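Alanine glyoxylate transaminase (Thermococcus litoralis, PDB 2ZC0) probably catalyses the pyridoxal-phosphate-dependent transfer of an amino group from alanine to glyoxylate, giving pyruvate and glycine. Local coordinates at residues 134-139 with 368-373; 358-363 with 394-399. One frame throughout, in Å; residues are numbered along the deposited sequence.

Contact 1 of 2, residues 134-139 with 368-373; sequences NTLLAF and FYTDES
Leu136 reaches from its helix with one methyl, CD1, into the turn at Phe368-Thr370. Leu136 CD1 lies 3.7 Å from Phe368 O, a van der Waals approach of methyl to carbonyl, and 4.0 Å from Thr370 CG2, where methyl meets methyl. The Leu136 and Thr370 side chains cross at about a right angle and touch through one methyl each. The total area buried, 104 Å², is small. Two torsions account for the meeting. In Leu136 the chain continues fully extended beyond CB (chi2 -178°), making CD1 its far end, and in Thr370 the hydroxyl stands between the backbone N and the carbonyl carbon (chi1 71°), which puts CG2 anti to that carbonyl. Phe368 meets Leu136 through its backbone O, for its CB points away from the helix and its side chain touches Asn186 of the cofactor pocket. Helix 133-140 is the connection of a beta-alpha-beta crossover between the adjacent parallel strands 124-129 and 145-152, part of the large sheet of a fold-type-I aminotransferase. Leu136 packs on Thr127 and Ile146 of those strands, and Thr370 touches the same two residues. The loop is shaped further on by an Asx turn: Asp371 OD2 accepts from Ser373 N at 2.9 Å and from Ser373 OG at 2.9 Å, both donors coming from one face of the carboxylate, the amide 55° out of its plane. Asn129 ND2 also bonds OD2, tying the turn to strand 124-129. The Leu136 side chain is about 5 Å from that of Glu140, seen to bind zinc in this protein, and a zinc ion lies about as near.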
loop_
_atom_site.group_PDB
_atom_site.type_symbol
_atom_site.label_atom_id
_atom_site.label_comp_id
_atom_site.label_asym_id
_atom_site.label_seq_id
_atom_site.Cartn_x
_atom_site.Cartn_y
_atom_site.Cartn_z
ATOM N N ASN A 134 -20.680 -9.070 -0.752
ATOM C CA ASN A 134 -19.532 -9.416 0.048
ATOM C C ASN A 134 -18.247 -9.479 -0.736
ATOM O O ASN A 134 -17.202 -9.141 -0.206
ATOM C CB ASN A 134 -19.778 -10.694 0.833
ATOM C CG ASN A 134 -20.269 -10.387 2.228
ATOM O OD1 ASN A 134 -21.016 -9.430 2.420
ATOM N ND2 ASN A 134 -19.852 -11.173 3.204
ATOM N N THR A 135 -18.322 -9.858 -2.010
ATOM C CA THR A 135 -17.102 -9.896 -2.793
ATOM C C THR A 135 -16.664 -8.477 -3.135
ATOM O O THR A 135 -15.468 -8.165 -3.123
ATOM C CB THR A 135 -17.275 -10.721 -4.053
ATOM O OG1 THR A 135 -17.639 -12.055 -3.688
ATOM C CG2 THR A 135 -15.982 -10.767 -4.864
ATOM N N LEU A 136 -17.628 -7.604 -3.405
ATOM C CA LEU A 136 -17.294 -6.217 -3.750
ATOM C C LEU A 136 -16.644 -5.540 -2.532
ATOM O O LEU A 136 -15.667 -4.800 -2.656
ATOM C CB LEU A 136 -18.560 -5.450 -4.176
ATOM C CG LEU A 136 -19.327 -5.965 -5.415
ATOM C CD1 LEU A 136 -20.527 -5.053 -5.700
ATOM C CD2 LEU A 136 -18.404 -6.005 -6.627
ATOM N N LEU A 137 -17.207 -5.801 -1.356
ATOM C CA LEU A 137 -16.713 -5.253 -0.092
ATOM C C LEU A 137 -15.316 -5.841 0.186
ATOM O O LEU A 137 -14.383 -5.118 0.522
ATOM C CB LEU A 137 -17.698 -5.608 1.040
ATOM C CG LEU A 137 -18.612 -4.557 1.702
ATOM C CD1 LEU A 137 -18.873 -3.378 0.799
ATOM C CD2 LEU A 137 -19.890 -5.215 2.155
ATOM N N ALA A 138 -15.176 -7.152 0.013
ATOM C CA ALA A 138 -13.899 -7.816 0.248
ATOM C C ALA A 138 -12.800 -7.225 -0.620
ATOM O O ALA A 138 -11.721 -6.918 -0.123
ATOM C CB ALA A 138 -14.011 -9.322 -0.014
ATOM N N PHE A 139 -13.070 -7.040 -1.912
ATOM C CA PHE A 139 -12.052 -6.493 -2.809
ATOM C C PHE A 139 -11.754 -5.012 -2.603
ATOM O O PHE A 139 -10.609 -4.573 -2.785
ATOM C CB PHE A 139 -12.428 -6.742 -4.274
ATOM C CG PHE A 139 -12.383 -8.196 -4.675
ATOM C CD1 PHE A 139 -11.963 -9.172 -3.774
ATOM C CD2 PHE A 139 -12.743 -8.585 -5.963
ATOM C CE1 PHE A 139 -11.906 -10.518 -4.148
ATOM C CE2 PHE A 139 -12.690 -9.924 -6.348
ATOM C CZ PHE A 139 -12.265 -10.894 -5.439
ATOM N N PHE A 368 -25.869 -4.022 -3.859
ATOM C CA PHE A 368 -25.206 -4.961 -4.762
ATOM C C PHE A 368 -24.755 -4.372 -6.099
ATOM O O PHE A 368 -24.088 -5.066 -6.861
ATOM C CB PHE A 368 -26.114 -6.163 -5.050
ATOM C CG PHE A 368 -26.511 -6.943 -3.831
ATOM C CD1 PHE A 368 -27.385 -6.398 -2.896
ATOM C CD2 PHE A 368 -26.046 -8.243 -3.640
ATOM C CE1 PHE A 368 -27.797 -7.133 -1.794
ATOM C CE2 PHE A 368 -26.450 -8.983 -2.545
ATOM C CZ PHE A 368 -27.329 -8.428 -1.620
ATOM N N TYR A 369 -25.110 -3.116 -6.387
ATOM C CA TYR A 369 -24.729 -2.457 -7.656
ATOM C C TYR A 369 -23.426 -1.672 -7.548
ATOM O O TYR A 369 -23.132 -1.084 -6.504
ATOM C CB TYR A 369 -25.850 -1.519 -8.143
ATOM C CG TYR A 369 -27.098 -2.257 -8.583
ATOM C CD1 TYR A 369 -27.430 -2.371 -9.943
ATOM C CD2 TYR A 369 -27.908 -2.905 -7.650
ATOM C CE1 TYR A 369 -28.532 -3.120 -10.357
ATOM C CE2 TYR A 369 -29.010 -3.658 -8.056
ATOM C CZ TYR A 369 -29.311 -3.760 -9.415
ATOM O OH TYR A 369 -30.370 -4.530 -9.814
ATOM N N THR A 370 -22.669 -1.652 -8.649
ATOM C CA THR A 370 -21.365 -0.988 -8.717
ATOM C C THR A 370 -21.454 0.469 -9.150
ATOM O O THR A 370 -20.448 1.177 -9.247
ATOM C CB THR A 370 -20.409 -1.768 -9.670
ATOM O OG1 THR A 370 -20.833 -1.621 -11.037
ATOM C CG2 THR A 370 -20.428 -3.252 -9.311
ATOM N N ASP A 371 -22.668 0.926 -9.406
ATOM C CA ASP A 371 -22.850 2.305 -9.798
ATOM C C ASP A 371 -24.119 2.839 -9.152
ATOM O O ASP A 371 -24.561 2.313 -8.134
ATOM C CB ASP A 371 -22.859 2.441 -11.340
ATOM C CG ASP A 371 -24.038 1.740 -12.014
ATOM O OD1 ASP A 371 -24.056 1.755 -13.263
ATOM O OD2 ASP A 371 -24.933 1.189 -11.337
ATOM N N GLU A 372 -24.714 3.876 -9.724
ATOM C CA GLU A 372 -25.913 4.447 -9.126
ATOM C C GLU A 372 -27.216 3.758 -9.486
ATOM O O GLU A 372 -28.290 4.267 -9.176
ATOM C CB GLU A 372 -25.991 5.933 -9.462
ATOM C CG GLU A 372 -25.789 6.842 -8.252
ATOM C CD GLU A 372 -24.757 6.298 -7.267
ATOM O OE1 GLU A 372 -25.124 5.453 -6.416
ATOM O OE2 GLU A 372 -23.578 6.708 -7.358
ATOM N N SER A 373 -27.122 2.592 -10.116
ATOM C CA SER A 373 -28.308 1.833 -10.507
ATOM C C SER A 373 -28.784 0.932 -9.373
ATOM O O SER A 373 -28.102 0.781 -8.363
ATOM C CB SER A 373 -28.003 0.954 -11.725
ATOM O OG SER A 373 -27.439 1.707 -12.779
#

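Contact 2 of 2, residues 358-363 with 394-399; sequences EGVVVV and IKKLAK
Glu358 and Lys396 meet along most of their length. Glu358 CB lies 3.8 Å from Lys396 CB, and Glu358 CG rests 3.7 Å from the backbone O of Lys396. The tight edge continues at Val360, whose CG2 abuts Lys396 CD at 3.5 Å; with CG1 anti to the backbone N (chi1 -180°), CG2 is the methyl presented to the lysine. Lys396 runs extended to CE and then bends at its last torsion (chi4 -72°), bringing NZ to two acceptors of one residue. Lys396 NZ donates to Glu358 O at 3.2 Å, in the carbonyl plane on a lone pair, and to Glu358 OE1 at 3.2 Å, on the anti side and somewhat tilted out of the carboxylate plane. The solvent side is sparser: Lys399, an exposed residue, comes across Glu358 at about a right angle, and its NZ donates to the syn lone pair of Glu358 OE2 at 3.1 Å. One carboxylate thus serves two ammonium groups in a salt-bridge network. With an alanine at Glu358, Lys399 would probably lose its mate here and be set free to turn, while Lys396 would be left with the backbone carbonyl as the remaining one of the two acceptors. Gly359 is the first residue after helix 347-357 to leave helical geometry, with a positive phi (75°), before strand 360-361 begins. That strand pairs in parallel with strand 37-38, and Val360 leans on Leu354 of helix 347-357. Helix 389-404 sets Leu397 against Phe350 of that helix, and Ile394 against Met315, Ala318 and Leu319 of helix 295-322.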
loop_
_atom_site.group_PDB
_atom_site.type_symbol
_atom_site.label_atom_id
_atom_site.label_comp_id
_atom_site.label_asym_id
_atom_site.label_seq_id
_atom_site.Cartn_x
_atom_site.Cartn_y
_atom_site.Cartn_z
ATOM N N GLU A 358 -45.360 -5.482 7.914
ATOM C CA GLU A 358 -45.787 -6.856 7.662
ATOM C C GLU A 358 -44.930 -7.918 8.355
ATOM O O GLU A 358 -45.336 -9.076 8.466
ATOM C CB GLU A 358 -45.820 -7.137 6.154
ATOM C CG GLU A 358 -46.701 -6.197 5.329
ATOM C CD GLU A 358 -48.165 -6.210 5.751
ATOM O OE1 GLU A 358 -48.696 -7.304 6.040
ATOM O OE2 GLU A 358 -48.786 -5.123 5.778
ATOM N N GLY A 359 -43.746 -7.536 8.816
ATOM C CA GLY A 359 -42.890 -8.501 9.480
ATOM C C GLY A 359 -42.214 -9.484 8.538
ATOM O O GLY A 359 -41.945 -10.626 8.915
ATOM N N VAL A 360 -41.947 -9.051 7.307
ATOM C CA VAL A 360 -41.274 -9.893 6.322
ATOM C C VAL A 360 -39.931 -9.240 6.005
ATOM O O VAL A 360 -39.868 -8.034 5.748
ATOM C CB VAL A 360 -42.087 -10.020 5.006
ATOM C CG1 VAL A 360 -41.348 -10.914 4.015
ATOM C CG2 VAL A 360 -43.462 -10.603 5.293
ATOM N N VAL A 361 -38.863 -10.033 6.019
ATOM C CA VAL A 361 -37.529 -9.506 5.752
ATOM C C VAL A 361 -36.992 -9.789 4.350
ATOM O O VAL A 361 -37.004 -10.927 3.895
ATOM C CB VAL A 361 -36.489 -10.073 6.753
ATOM C CG1 VAL A 361 -35.176 -9.370 6.569
ATOM C CG2 VAL A 361 -36.990 -9.926 8.182
ATOM N N VAL A 362 -36.506 -8.744 3.687
ATOM C CA VAL A 362 -35.928 -8.855 2.351
ATOM C C VAL A 362 -34.636 -8.025 2.348
ATOM O O VAL A 362 -34.358 -7.326 3.325
ATOM C CB VAL A 362 -36.884 -8.289 1.262
ATOM C CG1 VAL A 362 -38.198 -9.076 1.236
ATOM C CG2 VAL A 362 -37.149 -6.825 1.534
ATOM N N VAL A 363 -33.857 -8.094 1.265
ATOM C CA VAL A 363 -32.606 -7.327 1.166
ATOM C C VAL A 363 -32.692 -6.192 0.130
ATOM O O VAL A 363 -33.011 -6.430 -1.028
ATOM C CB VAL A 363 -31.400 -8.245 0.792
ATOM C CG1 VAL A 363 -30.134 -7.426 0.726
ATOM C CG2 VAL A 363 -31.244 -9.359 1.813
ATOM N N ILE A 394 -44.775 -13.335 0.133
ATOM C CA ILE A 394 -44.961 -12.590 -1.107
ATOM C C ILE A 394 -46.300 -11.843 -1.133
ATOM O O ILE A 394 -46.407 -10.798 -1.774
ATOM C CB ILE A 394 -44.860 -13.508 -2.354
ATOM C CG1 ILE A 394 -43.393 -13.789 -2.678
ATOM C CG2 ILE A 394 -45.535 -12.859 -3.553
ATOM C CD1 ILE A 394 -42.854 -14.993 -1.973
ATOM N N LYS A 395 -47.319 -12.372 -0.454
ATOM C CA LYS A 395 -48.623 -11.695 -0.421
ATOM C C LYS A 395 -48.498 -10.395 0.364
ATOM O O LYS A 395 -48.941 -9.337 -0.089
ATOM C CB LYS A 395 -49.699 -12.590 0.214
ATOM C CG LYS A 395 -50.250 -13.655 -0.726
ATOM C CD LYS A 395 -51.147 -14.668 -0.012
ATOM C CE LYS A 395 -51.488 -15.834 -0.935
ATOM N NZ LYS A 395 -52.169 -16.941 -0.212
ATOM N N LYS A 396 -47.889 -10.486 1.542
ATOM C CA LYS A 396 -47.676 -9.322 2.396
ATOM C C LYS A 396 -46.851 -8.306 1.623
ATOM O O LYS A 396 -47.073 -7.099 1.723
ATOM C CB LYS A 396 -46.922 -9.728 3.668
ATOM C CG LYS A 396 -47.759 -10.477 4.686
ATOM C CD LYS A 396 -46.908 -10.971 5.843
ATOM C CE LYS A 396 -47.762 -11.293 7.068
ATOM N NZ LYS A 396 -48.288 -10.052 7.719
ATOM N N LEU A 397 -45.896 -8.808 0.848
ATOM C CA LEU A 397 -45.030 -7.954 0.045
ATOM C C LEU A 397 -45.862 -7.237 -1.010
ATOM O O LEU A 397 -45.655 -6.053 -1.285
ATOM C CB LEU A 397 -43.937 -8.811 -0.618
ATOM C CG LEU A 397 -42.998 -8.231 -1.685
ATOM C CD1 LEU A 397 -43.693 -8.219 -3.028
ATOM C CD2 LEU A 397 -42.539 -6.836 -1.294
ATOM N N ALA A 398 -46.806 -7.969 -1.594
ATOM C CA ALA A 398 -47.696 -7.430 -2.620
ATOM C C ALA A 398 -48.608 -6.374 -2.003
ATOM O O ALA A 398 -48.916 -5.362 -2.632
ATOM C CB ALA A 398 -48.529 -8.560 -3.231
ATOM N N LYS A 399 -49.031 -6.626 -0.767
ATOM C CA LYS A 399 -49.903 -5.714 -0.031
ATOM C C LYS A 399 -49.259 -4.328 0.101
ATOM O O LYS A 399 -49.875 -3.316 -0.229
ATOM C CB LYS A 399 -50.202 -6.294 1.360
ATOM C CG LYS A 399 -51.076 -5.416 2.249
ATOM C CD LYS A 399 -51.123 -5.939 3.688
ATOM C CE LYS A 399 -51.929 -5.008 4.593
ATOM N NZ LYS A 399 -51.876 -5.420 6.024
#

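In the fold
The four segments alternate along the chain: 134-139, 358-363, 368-373, then 394-399, so contact 2 opens before contact 1 closes. Their centres are about 25 Å apart, yet they touch, Phe368 CE1 lying 3.4 Å from Val363 CG1. Contact 1 ties the loop between strands 360-361 and 377-381 to a helix flanking the large mixed sheet; its centre lies about 13 Å from that of the chain, that of contact 2 about 23 Å. Contact 2, away from the annotated sites, joins the strand that precedes this loop to helix 389-404. The chain from 358 to 373 thus runs from the C-terminal part, beside helix 389-404, to helix 133-140 of the cofactor-binding part.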